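PDB 3VYL: L-ribulose 3-epimerase, which epimerises L-ribulose at C3, probably to L-xylulose, probably also accepts D-psicose and D-tagatose less efficiently, and binds manganese. Local coordinates for residues 201-205 with 229-234; 60-64 with 94-100; 88-92 with 133-137. One frame throughout, in Å; residues are numbered along the deposited sequence.

Contact 1: 201-205 with 229-234; sequences KIGYV and LTAIGY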
# COMPACT_ATOMS: atom_id res chain seq x y z
N LYS A 201 -18.58 -12.02 -14.36
CA LYS A 201 -18.16 -13.35 -14.75
C LYS A 201 -17.55 -14.08 -13.56
O LYS A 201 -16.99 -15.16 -13.71
CB LYS A 201 -17.22 -13.30 -15.96
CG LYS A 201 -17.91 -13.35 -17.33
CD LYS A 201 -18.57 -14.70 -17.58
CE LYS A 201 -18.72 -15.02 -19.06
NZ LYS A 201 -20.00 -14.55 -19.66
N ILE A 202 -17.67 -13.49 -12.37
CA ILE A 202 -17.15 -14.09 -11.16
C ILE A 202 -18.23 -14.86 -10.41
O ILE A 202 -19.19 -14.26 -9.91
CB ILE A 202 -16.52 -13.05 -10.20
CG1 ILE A 202 -15.52 -12.16 -10.92
CG2 ILE A 202 -15.84 -13.77 -9.03
CD1 ILE A 202 -15.11 -10.93 -10.13
N GLY A 203 -18.05 -16.17 -10.30
CA GLY A 203 -18.99 -17.03 -9.60
C GLY A 203 -18.65 -17.36 -8.17
O GLY A 203 -19.54 -17.71 -7.38
N TYR A 204 -17.38 -17.25 -7.81
CA TYR A 204 -16.95 -17.63 -6.46
C TYR A 204 -15.58 -17.03 -6.14
O TYR A 204 -14.76 -16.81 -7.04
CB TYR A 204 -16.93 -19.16 -6.37
CG TYR A 204 -16.91 -19.77 -4.98
CD1 TYR A 204 -16.00 -20.79 -4.68
CD2 TYR A 204 -17.80 -19.37 -3.99
CE1 TYR A 204 -15.98 -21.38 -3.43
CE2 TYR A 204 -17.78 -19.94 -2.73
CZ TYR A 204 -16.86 -20.96 -2.46
OH TYR A 204 -16.81 -21.55 -1.21
N VAL A 205 -15.33 -16.76 -4.86
CA VAL A 205 -14.04 -16.18 -4.44
C VAL A 205 -13.43 -16.90 -3.24
O VAL A 205 -14.13 -17.18 -2.25
CB VAL A 205 -14.16 -14.66 -4.14
CG1 VAL A 205 -12.93 -14.15 -3.39
CG2 VAL A 205 -14.38 -13.87 -5.42
N LEU A 229 -14.21 -5.75 -5.33
CA LEU A 229 -15.48 -6.49 -5.23
C LEU A 229 -16.64 -5.55 -5.06
O LEU A 229 -17.68 -5.70 -5.71
CB LEU A 229 -15.46 -7.51 -4.07
CG LEU A 229 -14.43 -8.63 -4.16
CD1 LEU A 229 -14.38 -9.43 -2.89
CD2 LEU A 229 -14.69 -9.54 -5.35
N THR A 230 -16.46 -4.56 -4.18
CA THR A 230 -17.50 -3.57 -3.90
C THR A 230 -17.73 -2.65 -5.10
O THR A 230 -18.87 -2.29 -5.40
CB THR A 230 -17.15 -2.74 -2.66
OG1 THR A 230 -16.97 -3.61 -1.53
CG2 THR A 230 -18.24 -1.69 -2.35
N ALA A 231 -16.66 -2.28 -5.81
CA ALA A 231 -16.83 -1.45 -6.99
C ALA A 231 -17.67 -2.16 -8.03
O ALA A 231 -18.47 -1.53 -8.71
CB ALA A 231 -15.49 -1.05 -7.58
N ILE A 232 -17.50 -3.47 -8.15
CA ILE A 232 -18.22 -4.25 -9.16
C ILE A 232 -19.56 -4.77 -8.62
O ILE A 232 -20.29 -5.44 -9.35
CB ILE A 232 -17.38 -5.44 -9.74
CG1 ILE A 232 -17.00 -6.45 -8.65
CG2 ILE A 232 -16.13 -4.94 -10.45
CD1 ILE A 232 -16.77 -7.85 -9.17
N GLY A 233 -19.87 -4.47 -7.36
CA GLY A 233 -21.11 -4.92 -6.72
C GLY A 233 -21.25 -6.43 -6.68
O GLY A 233 -22.28 -6.99 -7.09
N TYR A 234 -20.21 -7.11 -6.20
CA TYR A 234 -20.18 -8.56 -6.15
C TYR A 234 -21.11 -9.04 -5.04
O TYR A 234 -20.96 -8.66 -3.88
CB TYR A 234 -18.75 -9.06 -5.94
CG TYR A 234 -18.63 -10.57 -5.84
CD1 TYR A 234 -18.62 -11.36 -6.99
CD2 TYR A 234 -18.52 -11.20 -4.60
CE1 TYR A 234 -18.50 -12.74 -6.89
CE2 TYR A 234 -18.40 -12.57 -4.50
CZ TYR A 234 -18.38 -13.33 -5.64
OH TYR A 234 -18.26 -14.69 -5.54

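Contact 2: 60-64 with 94-100; sequences GVAIS and LTRDLGG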
# COMPACT_ATOMS: atom_id res chain seq x y z
N GLY A 60 -25.00 -23.06 3.86
CA GLY A 60 -24.99 -23.46 2.45
C GLY A 60 -23.78 -24.34 2.22
O GLY A 60 -22.99 -24.59 3.14
N VAL A 61 -23.61 -24.81 0.99
CA VAL A 61 -22.52 -25.73 0.69
C VAL A 61 -22.01 -25.55 -0.74
O VAL A 61 -22.78 -25.33 -1.67
CB VAL A 61 -22.92 -27.21 1.01
CG1 VAL A 61 -24.13 -27.67 0.20
CG2 VAL A 61 -21.74 -28.17 0.83
N ALA A 62 -20.70 -25.59 -0.90
CA ALA A 62 -20.09 -25.64 -2.22
C ALA A 62 -19.13 -26.82 -2.25
O ALA A 62 -18.61 -27.23 -1.22
CB ALA A 62 -19.36 -24.34 -2.51
N ILE A 63 -18.93 -27.39 -3.43
CA ILE A 63 -17.91 -28.41 -3.58
C ILE A 63 -16.81 -27.95 -4.55
O ILE A 63 -17.10 -27.48 -5.66
CB ILE A 63 -18.50 -29.77 -4.03
CG1 ILE A 63 -19.72 -30.17 -3.19
CG2 ILE A 63 -17.42 -30.86 -3.99
CD1 ILE A 63 -19.44 -30.59 -1.76
N SER A 64 -15.57 -28.08 -4.10
CA SER A 64 -14.42 -27.77 -4.93
C SER A 64 -13.55 -29.01 -5.01
O SER A 64 -13.39 -29.71 -4.02
CB SER A 64 -13.60 -26.65 -4.31
OG SER A 64 -13.00 -27.07 -3.09
N LEU A 94 -23.05 -35.02 -6.54
CA LEU A 94 -22.77 -34.80 -5.12
C LEU A 94 -23.27 -33.43 -4.64
O LEU A 94 -24.00 -33.35 -3.65
CB LEU A 94 -21.28 -34.99 -4.82
CG LEU A 94 -20.86 -34.79 -3.36
CD1 LEU A 94 -21.33 -35.94 -2.48
CD2 LEU A 94 -19.36 -34.63 -3.24
N THR A 95 -22.90 -32.36 -5.35
CA THR A 95 -23.30 -30.99 -5.01
C THR A 95 -24.82 -30.88 -4.95
O THR A 95 -25.39 -30.45 -3.94
CB THR A 95 -22.73 -29.96 -6.03
OG1 THR A 95 -21.31 -30.09 -6.11
CG2 THR A 95 -23.09 -28.53 -5.63
N ARG A 96 -25.46 -31.28 -6.05
CA ARG A 96 -26.91 -31.31 -6.19
C ARG A 96 -27.59 -32.00 -5.01
O ARG A 96 -28.49 -31.43 -4.39
CB ARG A 96 -27.30 -31.97 -7.51
CG ARG A 96 -28.80 -32.04 -7.78
CD ARG A 96 -29.11 -33.22 -8.69
NE ARG A 96 -28.74 -34.48 -8.05
CZ ARG A 96 -28.28 -35.55 -8.70
NH1 ARG A 96 -28.14 -35.54 -10.02
NH2 ARG A 96 -27.97 -36.64 -8.00
N ASP A 97 -27.14 -33.21 -4.68
CA ASP A 97 -27.78 -33.99 -3.62
C ASP A 97 -27.53 -33.41 -2.24
O ASP A 97 -28.28 -33.67 -1.29
CB ASP A 97 -27.35 -35.46 -3.67
CG ASP A 97 -27.96 -36.20 -4.86
OD1 ASP A 97 -27.54 -37.35 -5.12
OD2 ASP A 97 -28.86 -35.65 -5.53
N LEU A 98 -26.48 -32.61 -2.12
CA LEU A 98 -26.14 -32.01 -0.84
C LEU A 98 -26.90 -30.68 -0.65
O LEU A 98 -26.97 -30.13 0.45
CB LEU A 98 -24.63 -31.83 -0.75
CG LEU A 98 -23.88 -32.18 0.55
CD1 LEU A 98 -24.37 -33.47 1.18
CD2 LEU A 98 -22.40 -32.27 0.24
N GLY A 99 -27.51 -30.19 -1.74
CA GLY A 99 -28.27 -28.95 -1.69
C GLY A 99 -27.34 -27.77 -1.85
O GLY A 99 -27.37 -26.84 -1.05
N GLY A 100 -26.49 -27.83 -2.87
CA GLY A 100 -25.53 -26.79 -3.17
C GLY A 100 -25.73 -26.30 -4.59
O GLY A 100 -26.31 -27.00 -5.42

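Contact 3: 88-92 with 133-137; sequences LNQTI and VAETA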
# COMPACT_ATOMS: atom_id res chain seq x y z
N LEU A 88 -16.08 -35.20 -12.94
CA LEU A 88 -16.91 -33.99 -13.01
C LEU A 88 -18.39 -34.29 -12.78
O LEU A 88 -19.03 -33.67 -11.92
CB LEU A 88 -16.69 -33.28 -14.34
CG LEU A 88 -15.77 -32.05 -14.44
CD1 LEU A 88 -14.71 -32.00 -13.35
CD2 LEU A 88 -15.14 -31.99 -15.82
N ASN A 89 -18.92 -35.25 -13.55
CA ASN A 89 -20.33 -35.66 -13.47
C ASN A 89 -20.72 -36.13 -12.07
O ASN A 89 -21.82 -35.84 -11.58
CB ASN A 89 -20.65 -36.74 -14.50
CG ASN A 89 -20.74 -36.21 -15.91
OD1 ASN A 89 -21.23 -35.10 -16.15
ND2 ASN A 89 -20.29 -37.00 -16.87
N GLN A 90 -19.81 -36.85 -11.42
CA GLN A 90 -20.06 -37.36 -10.08
C GLN A 90 -20.09 -36.22 -9.07
O GLN A 90 -20.98 -36.16 -8.22
CB GLN A 90 -19.00 -38.40 -9.72
CG GLN A 90 -19.48 -39.45 -8.73
CD GLN A 90 -18.47 -40.58 -8.55
OE1 GLN A 90 -17.63 -40.83 -9.42
NE2 GLN A 90 -18.56 -41.28 -7.42
N THR A 91 -19.14 -35.30 -9.18
CA THR A 91 -19.04 -34.13 -8.31
C THR A 91 -20.30 -33.25 -8.37
O THR A 91 -20.73 -32.69 -7.36
CB THR A 91 -17.79 -33.28 -8.64
OG1 THR A 91 -16.64 -34.14 -8.72
CG2 THR A 91 -17.55 -32.21 -7.57
N ILE A 92 -20.85 -33.13 -9.58
CA ILE A 92 -22.10 -32.39 -9.79
C ILE A 92 -23.24 -33.03 -8.98
O ILE A 92 -23.85 -32.37 -8.13
CB ILE A 92 -22.45 -32.30 -11.28
CG1 ILE A 92 -21.43 -31.41 -12.00
CG2 ILE A 92 -23.86 -31.76 -11.45
CD1 ILE A 92 -21.58 -31.37 -13.50
N VAL A 133 -20.15 -30.43 -19.97
CA VAL A 133 -20.35 -30.74 -18.56
C VAL A 133 -21.15 -29.64 -17.88
O VAL A 133 -21.83 -29.88 -16.86
CB VAL A 133 -19.00 -30.97 -17.86
CG1 VAL A 133 -19.20 -31.39 -16.41
CG2 VAL A 133 -18.19 -32.02 -18.61
N ALA A 134 -21.10 -28.44 -18.45
CA ALA A 134 -21.89 -27.29 -17.98
C ALA A 134 -23.39 -27.51 -18.18
O ALA A 134 -24.20 -27.12 -17.33
CB ALA A 134 -21.44 -26.02 -18.67
N GLU A 135 -23.75 -28.13 -19.30
CA GLU A 135 -25.15 -28.51 -19.53
C GLU A 135 -25.65 -29.49 -18.47
O GLU A 135 -26.74 -29.30 -17.92
CB GLU A 135 -25.37 -29.07 -20.94
CG GLU A 135 -25.09 -28.09 -22.09
CD GLU A 135 -25.69 -26.71 -21.86
OE1 GLU A 135 -26.89 -26.61 -21.47
OE2 GLU A 135 -24.96 -25.71 -22.06
N THR A 136 -24.83 -30.50 -18.18
CA THR A 136 -25.15 -31.47 -17.12
C THR A 136 -25.35 -30.72 -15.82
O THR A 136 -26.29 -31.00 -15.07
CB THR A 136 -24.02 -32.50 -16.92
OG1 THR A 136 -23.88 -33.31 -18.10
CG2 THR A 136 -24.31 -33.40 -15.73
N ALA A 137 -24.45 -29.77 -15.55
CA ALA A 137 -24.50 -28.99 -14.33
C ALA A 137 -25.77 -28.13 -14.25
O ALA A 137 -26.42 -28.07 -13.20
CB ALA A 137 -23.24 -28.13 -14.21

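Contact 1: 201-205 with 229-234
Tyr234 reaches across to strand 202-205 with the far half of its ring. Its CG stands anti to the backbone N (chi1 179°), which extends the ring from the turn after helix 222-231 to the strand. Ile202 meets the ring at CE1. Ile202 CG2 lies 3.6 Å from Tyr234 CE1, with the two side chains nearly perpendicular. The carbonyl oxygen of the same residue comes to the ring edge, near the ring plane, with Ile202 O 3.5 Å from Tyr234 CE1. The phenol oxygen travels further and ends beside the strand backbone, where Tyr234 OH is 3.3 Å from Tyr204 CA. Its hydrogen bond goes elsewhere, to the main-chain oxygen of Asp237. That bond probably helps hold the ring end close to the strand.

Val205 runs past the phenol the other way. Val205 CG2 is 4.0 Å from Tyr234 CZ and 4.3 Å from Leu229 CD2. Ile202 sends its other branch to the helix end, where Ile202 CD1 and Ile232 CD1 meet at 3.6 Å. Ile232 has CG1 between its backbone N and carbonyl carbon (chi1 62°), and this directs CD1 toward the strand. Gly233 then turns the chain with positive phi in a Schellman motif. Tyr204 points the other way. Its OH hydrogen-bonds Glu36 and Ser239, and its side chain lies about 4 Å from that of the manganese ligand His206. Strand 202-207, helix 222-231 and strand 238-240 form a beta-alpha-beta unit of the TIM barrel, and the contact packs the helix end on the outside of its first strand.

Contact 2: 60-64 with 94-100
Val61 and Ile63 both face the end of helix 78-98, in a beta-alpha-beta unit of the TIM barrel. The strand and helix segments run antiparallel, at 172°, with axes 8.5 Å apart. Ile63 packs alongside Thr95, and Ile63 CG1 is 3.3 Å from Thr95 OG1. This is packing, because the hydroxyl has its hydrogen bond with Thr91 O one turn earlier. The other branch of this isoleucine touches Leu94, with Ile63 CG2 4.3 Å from Leu94 CD2. Ile63 CD1 goes to Leu98, 3.9 Å from Leu98 CD2. Val61 CG2 also meets Leu98 CD2, at 4.2 Å. Val61 CG1 sits between its backbone N and carbonyl carbon (chi1 60°) and lies 3.6 Å from Gly99 O, while Val61 O is 3.5 Å from Gly100 CA.

Further out, helix 47-57 backs this layer, with Ile47 against Leu94 and Leu98. Strand 34-37 lies beside Val61 and Ile63 through Phe37. The two glycines are set by the helix end, a Schellman motif with positive phi at Gly99. This turn brings the chain back against the strand. Gly99 N returns to Arg96 O, and Gly100 N hydrogen-bonds Thr95 O at 3.0 Å.

Contact 3: 88-92 with 133-137
Leu88 begins the contact by laying its side chain crosswise to Val133. Leu88 CB lies 3.8 Å from Val133 CG1, and its CD2 reaches both methyls of that valine. Asn89, the next residue, reaches Thr136 with its amide oxygen. Its CG is anti to the carbonyl carbon (chi1 -74°), and this turns the amide toward the second helix. Asn89 OD1 is 3.5 Å from Thr136 CG2, so the amide oxygen meets a methyl. Thr91 faces the barrel instead, where it packs on Ile63 and Ile65 of strand 60-66.

Ile92 comes one turn after Leu88 and does much of the packing. Its CG1 branch carries CD1 in between Val133, Thr136 and Ala137. Ile92 CD1 lies 3.8 Å from Val133 CG1 and 3.7 Å from Ala137 CB. Ile92 CD1 also comes 3.7 Å from Val133 O. The CG2 branch touches the second helix backbone, with Ile92 CG2 4.0 Å from Ala137 CA. The helices are close here, with the CA atoms of Ile92 and Ala137 6.2 Å apart, consistent with the small alanine side chain.

Ala134 and Ala137 pack inward on Leu144 of strand 143-147. The segment axes are 10.1 Å apart and cross at -16°. Near-parallel packing of this kind joins neighbouring helices 78-98 and 120-139 in the outer layer of a TIM barrel.

How the contacts relate
Contacts 1 and 2 each pack the end of a helix on the strand that starts its beta-alpha-beta unit, at different places round one barrel sheet. Contact 3 lies further out and joins two helices. Contacts 2 and 3 are buried, and contact 1 is partly buried. Contacts 2 and 3 share helix 78-98 and touch where Ile63 CG2 lies 3.8 Å from Thr91 CG2. Contacts 1 and 2 meet through Tyr204 OH and Ala62 CB, 4.0 Å apart. Contacts 1 and 3 do not touch. Contact 1 uses an aromatic ring, contact 2 aliphatic branches and a glycine turn, and contact 3 aliphatic groups with a polar edge.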